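Local coordinates for protein transcriptional regulator (Aquifex aeolicus, PDB 2EH3) that probably binds DNA through a helix-turn-helix domain and regulates transcription as a TetR/AcrR-family protein, and carries magnesium ions in its C-terminal domain, at residues Glu5-Val10 against Glu47-Glu52; Thr51-Arg56 against Lys88-Ile93. All blocks are in the same frame, centred on the assembly; numbering follows the deposited sequence.

Contact 1: residues Glu5-Val10 against Glu47-Glu52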
loop_
_atom_site.group_PDB
_atom_site.type_symbol
_atom_site.label_atom_id
_atom_site.label_comp_id
_atom_site.label_asym_id
_atom_site.label_seq_id
_atom_site.Cartn_x
_atom_site.Cartn_y
_atom_site.Cartn_z
ATOM N N GLU A 5 25.522 -15.258 -1.610
ATOM C CA GLU A 5 25.187 -14.233 -0.638
ATOM C C GLU A 5 25.653 -12.870 -1.121
ATOM O O GLU A 5 24.945 -11.874 -0.977
ATOM C CB GLU A 5 25.845 -14.526 0.714
ATOM C CG GLU A 5 25.175 -15.619 1.528
ATOM C CD GLU A 5 25.154 -16.952 0.827
ATOM O OE1 GLU A 5 26.224 -17.402 0.336
ATOM O OE2 GLU A 5 24.056 -17.553 0.778
ATOM N N ARG A 6 26.842 -12.807 -1.706
ATOM C CA ARG A 6 27.328 -11.515 -2.175
ATOM C C ARG A 6 26.456 -10.963 -3.303
ATOM O O ARG A 6 26.145 -9.758 -3.333
ATOM C CB ARG A 6 28.787 -11.622 -2.639
ATOM C CG ARG A 6 29.752 -11.811 -1.492
ATOM C CD ARG A 6 31.063 -11.071 -1.739
ATOM N NE ARG A 6 31.899 -11.723 -2.741
ATOM C CZ ARG A 6 31.933 -11.419 -4.034
ATOM N NH1 ARG A 6 31.173 -10.451 -4.534
ATOM N NH2 ARG A 6 32.752 -12.092 -4.830
ATOM N N ILE A 7 26.062 -11.829 -4.224
ATOM C CA ILE A 7 25.200 -11.404 -5.325
ATOM C C ILE A 7 23.878 -10.895 -4.734
ATOM O O ILE A 7 23.372 -9.860 -5.147
ATOM C CB ILE A 7 24.921 -12.574 -6.272
ATOM C CG1 ILE A 7 26.208 -12.954 -6.993
ATOM C CG2 ILE A 7 23.831 -12.216 -7.282
ATOM C CD1 ILE A 7 26.129 -14.276 -7.752
ATOM N N LEU A 8 23.312 -11.629 -3.786
ATOM C CA LEU A 8 22.056 -11.188 -3.183
ATOM C C LEU A 8 22.186 -9.812 -2.538
ATOM O O LEU A 8 21.275 -8.979 -2.657
ATOM C CB LEU A 8 21.584 -12.223 -2.152
ATOM C CG LEU A 8 20.987 -13.461 -2.817
ATOM C CD1 LEU A 8 20.903 -14.611 -1.806
ATOM C CD2 LEU A 8 19.616 -13.120 -3.368
ATOM N N GLU A 9 23.301 -9.562 -1.855
ATOM C CA GLU A 9 23.492 -8.278 -1.184
ATOM C C GLU A 9 23.618 -7.128 -2.162
ATOM O O GLU A 9 22.983 -6.077 -1.974
ATOM C CB GLU A 9 24.703 -8.338 -0.236
ATOM C CG GLU A 9 24.472 -9.265 0.969
ATOM C CD GLU A 9 23.200 -8.898 1.737
ATOM O OE1 GLU A 9 23.096 -7.732 2.189
ATOM O OE2 GLU A 9 22.309 -9.765 1.874
ATOM N N VAL A 10 24.404 -7.335 -3.219
ATOM C CA VAL A 10 24.587 -6.311 -4.234
ATOM C C VAL A 10 23.264 -6.030 -4.949
ATOM O O VAL A 10 22.944 -4.873 -5.231
ATOM C CB VAL A 10 25.660 -6.754 -5.265
ATOM C CG1 VAL A 10 25.642 -5.859 -6.489
ATOM C CG2 VAL A 10 27.053 -6.689 -4.610
ATOM N N GLU A 47 14.774 -12.891 -12.830
ATOM C CA GLU A 47 13.514 -13.250 -12.171
ATOM C C GLU A 47 13.758 -14.182 -10.979
ATOM O O GLU A 47 13.168 -13.981 -9.893
ATOM C CB GLU A 47 12.557 -13.909 -13.185
ATOM C CG GLU A 47 11.239 -14.414 -12.566
ATOM C CD GLU A 47 10.190 -14.762 -13.622
ATOM O OE1 GLU A 47 10.485 -14.631 -14.824
ATOM O OE2 GLU A 47 9.064 -15.158 -13.255
ATOM N N GLU A 48 14.619 -15.189 -11.165
ATOM C CA GLU A 48 14.938 -16.105 -10.065
ATOM C C GLU A 48 15.588 -15.325 -8.938
ATOM O O GLU A 48 15.339 -15.588 -7.761
ATOM C CB GLU A 48 15.910 -17.225 -10.476
ATOM C CG GLU A 48 15.310 -18.393 -11.215
ATOM C CD GLU A 48 16.223 -19.628 -11.276
ATOM O OE1 GLU A 48 15.797 -20.614 -11.921
ATOM O OE2 GLU A 48 17.343 -19.627 -10.697
ATOM N N LEU A 49 16.453 -14.375 -9.301
ATOM C CA LEU A 49 17.134 -13.566 -8.310
ATOM C C LEU A 49 16.209 -12.750 -7.405
ATOM O O LEU A 49 16.348 -12.791 -6.193
ATOM C CB LEU A 49 18.136 -12.629 -9.011
ATOM C CG LEU A 49 18.752 -11.502 -8.178
ATOM C CD1 LEU A 49 19.740 -12.061 -7.114
ATOM C CD2 LEU A 49 19.487 -10.570 -9.145
ATOM N N ILE A 50 15.284 -11.984 -7.974
ATOM C CA ILE A 50 14.426 -11.193 -7.097
ATOM C C ILE A 50 13.498 -12.105 -6.302
ATOM O O ILE A 50 13.191 -11.823 -5.146
ATOM C CB ILE A 50 13.618 -10.117 -7.889
ATOM C CG1 ILE A 50 12.900 -9.170 -6.899
ATOM C CG2 ILE A 50 12.700 -10.775 -8.852
ATOM C CD1 ILE A 50 12.402 -7.871 -7.569
ATOM N N THR A 51 13.088 -13.214 -6.901
ATOM C CA THR A 51 12.208 -14.139 -6.202
ATOM C C THR A 51 12.939 -14.670 -4.964
ATOM O O THR A 51 12.346 -14.745 -3.893
ATOM C CB THR A 51 11.767 -15.288 -7.142
ATOM O OG1 THR A 51 11.051 -14.742 -8.262
ATOM C CG2 THR A 51 10.824 -16.253 -6.420
ATOM N N GLU A 52 14.228 -14.984 -5.098
ATOM C CA GLU A 52 15.002 -15.489 -3.961
ATOM C C GLU A 52 15.172 -14.446 -2.867
ATOM O O GLU A 52 15.166 -14.782 -1.683
ATOM C CB GLU A 52 16.365 -15.994 -4.437
ATOM C CG GLU A 52 17.284 -16.525 -3.310
ATOM C CD GLU A 52 16.804 -17.824 -2.681
ATOM O OE1 GLU A 52 15.884 -18.447 -3.241
ATOM O OE2 GLU A 52 17.369 -18.224 -1.632
#
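Leu-8 and Leu-49 carry the meeting of helices 3-18 and 46-67, their side chains running past each other in opposite directions until CD2 of Leu-8 lies 3.9 Å from CD1 of Leu-49. The same Leu-49 methyl also receives Ile-7, whose CG2 packs at 4.1 Å from Leu-49 CD1, so one branch of one leucine fills the angle between two consecutive residues of the N-terminal helix. Leu-49 reaches this position because its CG stands anti to the backbone N (chi1 168°), which directs the branched end, CG with its two methyls, toward helix 3-18. The two axes come no closer than 10.5 Å and are almost perpendicular, at 85°. At this steep crossing only a small patch touches, and no hydrogen bond spans it.

Away from this buried cluster the contact becomes looser and more polar. Glu-52, one turn beyond Leu-49, contributes only its aliphatic part: CG lies 4.1 Å from CD2 of Leu-8. The chain then bends at chi2 (69°), and the carboxylate is engaged by Arg-56 in a salt bridge. Arg-56 also pairs with Glu-5, so charged groups of both helices border the hydrocarbon core on this partly exposed side.

Other parts of the DNA-binding domain complete the packing. Ile-28 of helix 25-32 touches Leu-49, as do Ser-11 and Phe-15 further along helix 3-18, while Leu-34 and Phe-43 pack on Ile-7. Helix 46-67 lies across the N-terminal helix, and its Ile-50 turns from that helix to meet helix 88-99.

Contact 2: residues Thr51-Arg56 against Lys88-Ile93; sequences TEIIER and KKVVYI
Two helical segments, 51-56 within helix 46-67 and 88-93 at the start of helix 88-99, approach most closely at Ile-54 and Val-90, whose CA atoms are 7.2 Å apart. Val-90 is the hub, pointing toward helix 46-67 and meeting two successive isoleucines: its CG1 touches both, while its CG2 touches only Ile-53. CG1 meets the far end of Ile-54, at 4.1 Å from CD1, and both methyls sit near the branch methyl of Ile-53, with CG2 of Val-90 at 4.2 Å from CG2 of Ile-53. The isoleucines thus use unlike parts. Ile-53 presents its short branch, placed anti to the backbone N, whereas Ile-54 starts off at an angle to the other helix, and its chi1 (-60°) and chi2 (-61°) together turn CD1 across to Val-90. These are ordinary van der Waals distances among buried methyls, with no hydrogen bond between the segments. Ile-93, one turn after Val-90, also faces helix 46-67 and is partly shielded by it.

On segment 51-56 itself, a nearly straight salt bridge joins Arg-56 NE to Glu-52 OE2 at 2.6 Å, with an N-H...O angle of 174°. The oxygen lies in the guanidinium plane and uses its anti lone pair, which would help fix the rotation of the arginine head.

Around Val-90, Lys-12 of helix 3-18 and Thr-57 of helix 46-67 add to the packing. The arrangement belongs to the all-helical TetR fold, in which the long helix following the helix-turn-helix region runs from the DNA-binding domain into the C-terminal domain and packs there on its helices.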
loop_
_atom_site.group_PDB
_atom_site.type_symbol
_atom_site.label_atom_id
_atom_site.label_comp_id
_atom_site.label_asym_id
_atom_site.label_seq_id
_atom_site.Cartn_x
_atom_site.Cartn_y
_atom_site.Cartn_z
ATOM N N THR A 51 13.088 -13.214 -6.901
ATOM C CA THR A 51 12.208 -14.139 -6.202
ATOM C C THR A 51 12.939 -14.670 -4.964
ATOM O O THR A 51 12.346 -14.745 -3.893
ATOM C CB THR A 51 11.767 -15.288 -7.142
ATOM O OG1 THR A 51 11.051 -14.742 -8.262
ATOM C CG2 THR A 51 10.824 -16.253 -6.420
ATOM N N GLU A 52 14.228 -14.984 -5.098
ATOM C CA GLU A 52 15.002 -15.489 -3.961
ATOM C C GLU A 52 15.172 -14.446 -2.867
ATOM O O GLU A 52 15.166 -14.782 -1.683
ATOM C CB GLU A 52 16.365 -15.994 -4.437
ATOM C CG GLU A 52 17.284 -16.525 -3.310
ATOM C CD GLU A 52 16.804 -17.824 -2.681
ATOM O OE1 GLU A 52 15.884 -18.447 -3.241
ATOM O OE2 GLU A 52 17.369 -18.224 -1.632
ATOM N N ILE A 53 15.349 -13.186 -3.255
ATOM C CA ILE A 53 15.494 -12.087 -2.298
ATOM C C ILE A 53 14.246 -12.038 -1.423
ATOM O O ILE A 53 14.332 -11.939 -0.194
ATOM C CB ILE A 53 15.650 -10.715 -3.030
ATOM C CG1 ILE A 53 17.034 -10.632 -3.674
ATOM C CG2 ILE A 53 15.449 -9.559 -2.060
ATOM C CD1 ILE A 53 17.246 -9.355 -4.462
ATOM N N ILE A 54 13.085 -12.102 -2.070
ATOM C CA ILE A 54 11.830 -12.068 -1.342
ATOM C C ILE A 54 11.673 -13.315 -0.492
ATOM O O ILE A 54 11.310 -13.223 0.698
ATOM C CB ILE A 54 10.645 -11.934 -2.325
ATOM C CG1 ILE A 54 10.797 -10.625 -3.123
ATOM C CG2 ILE A 54 9.299 -11.986 -1.569
ATOM C CD1 ILE A 54 10.799 -9.340 -2.275
ATOM N N GLU A 55 11.968 -14.471 -1.083
ATOM C CA GLU A 55 11.834 -15.742 -0.375
ATOM C C GLU A 55 12.670 -15.782 0.904
ATOM O O GLU A 55 12.223 -16.300 1.942
ATOM C CB GLU A 55 12.232 -16.891 -1.294
ATOM C CG GLU A 55 11.745 -18.254 -0.844
ATOM C CD GLU A 55 10.247 -18.428 -1.019
ATOM O OE1 GLU A 55 9.602 -17.553 -1.641
ATOM O OE2 GLU A 55 9.719 -19.451 -0.541
ATOM N N ARG A 56 13.879 -15.240 0.847
ATOM C CA ARG A 56 14.726 -15.257 2.029
ATOM C C ARG A 56 14.201 -14.334 3.131
ATOM O O ARG A 56 14.299 -14.676 4.313
ATOM C CB ARG A 56 16.164 -14.927 1.655
ATOM C CG ARG A 56 16.821 -16.066 0.920
ATOM C CD ARG A 56 18.280 -15.768 0.670
ATOM N NE ARG A 56 18.923 -16.909 0.033
ATOM C CZ ARG A 56 20.181 -17.265 0.246
ATOM N NH1 ARG A 56 20.942 -16.563 1.076
ATOM N NH2 ARG A 56 20.666 -18.330 -0.363
ATOM N N LYS A 88 14.315 -3.205 5.780
ATOM C CA LYS A 88 13.590 -2.153 5.059
ATOM C C LYS A 88 13.905 -1.996 3.574
ATOM O O LYS A 88 13.043 -1.582 2.807
ATOM C CB LYS A 88 13.701 -0.808 5.797
ATOM C CG LYS A 88 15.100 -0.321 6.041
ATOM C CD LYS A 88 15.041 0.845 7.030
ATOM C CE LYS A 88 16.418 1.137 7.589
ATOM N NZ LYS A 88 17.018 -0.067 8.237
ATOM N N LYS A 89 15.118 -2.351 3.151
ATOM C CA LYS A 89 15.433 -2.265 1.721
ATOM C C LYS A 89 14.608 -3.289 0.958
ATOM O O LYS A 89 14.127 -3.026 -0.152
ATOM C CB LYS A 89 16.945 -2.466 1.497
ATOM C CG LYS A 89 17.755 -1.255 1.987
ATOM C CD LYS A 89 19.240 -1.420 1.699
ATOM C CE LYS A 89 20.055 -0.312 2.365
ATOM N NZ LYS A 89 19.761 1.026 1.800
ATOM N N VAL A 90 14.406 -4.465 1.550
ATOM C CA VAL A 90 13.612 -5.481 0.889
ATOM C C VAL A 90 12.134 -5.086 0.931
ATOM O O VAL A 90 11.404 -5.371 -0.009
ATOM C CB VAL A 90 13.841 -6.868 1.533
ATOM C CG1 VAL A 90 12.955 -7.924 0.872
ATOM C CG2 VAL A 90 15.315 -7.245 1.407
ATOM N N VAL A 91 11.704 -4.429 2.011
ATOM C CA VAL A 91 10.325 -3.985 2.099
ATOM C C VAL A 91 10.068 -2.995 0.968
ATOM O O VAL A 91 9.023 -3.036 0.331
ATOM C CB VAL A 91 10.037 -3.311 3.468
ATOM C CG1 VAL A 91 8.654 -2.656 3.441
ATOM C CG2 VAL A 91 10.116 -4.356 4.579
ATOM N N TYR A 92 11.038 -2.117 0.706
ATOM C CA TYR A 92 10.910 -1.131 -0.363
ATOM C C TYR A 92 10.804 -1.858 -1.721
ATOM O O TYR A 92 9.934 -1.544 -2.552
ATOM C CB TYR A 92 12.127 -0.198 -0.282
ATOM C CG TYR A 92 12.052 1.010 -1.150
ATOM C CD1 TYR A 92 12.351 0.916 -2.507
ATOM C CD2 TYR A 92 11.682 2.245 -0.628
ATOM C CE1 TYR A 92 12.282 2.028 -3.324
ATOM C CE2 TYR A 92 11.609 3.359 -1.429
ATOM C CZ TYR A 92 11.908 3.248 -2.773
ATOM O OH TYR A 92 11.824 4.358 -3.574
ATOM N N ILE A 93 11.659 -2.857 -1.953
ATOM C CA ILE A 93 11.621 -3.624 -3.204
ATOM C C ILE A 93 10.269 -4.355 -3.344
ATOM O O ILE A 93 9.641 -4.386 -4.418
ATOM C CB ILE A 93 12.814 -4.634 -3.204
ATOM C CG1 ILE A 93 14.133 -3.850 -3.308
ATOM C CG2 ILE A 93 12.684 -5.635 -4.373
ATOM C CD1 ILE A 93 15.402 -4.686 -2.929
#

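How the contacts relate
Helix 46-67 takes part in both contacts, which overlap at Thr-51 and Glu-52 and have centres about 9 Å apart. Contact 1 holds it to the N-terminal helix within the DNA-binding part; contact 2 ties it to helix 88-99 of the C-terminal part and lies nearer the middle of the chain. Both have buried aliphatic cores of similar extent, but contact 1 includes a partly exposed glutamate, whereas the three touching residues of contact 2 are all buried and aliphatic. The cores meet where Leu-8 CD2 packs 3.6 Å from Ile-53 CG1; Ile-50 and Ile-93 form a further link beside them. Charge flanks contact 1 at its edge, and Arg-56, though on a segment of contact 2, serves that rim.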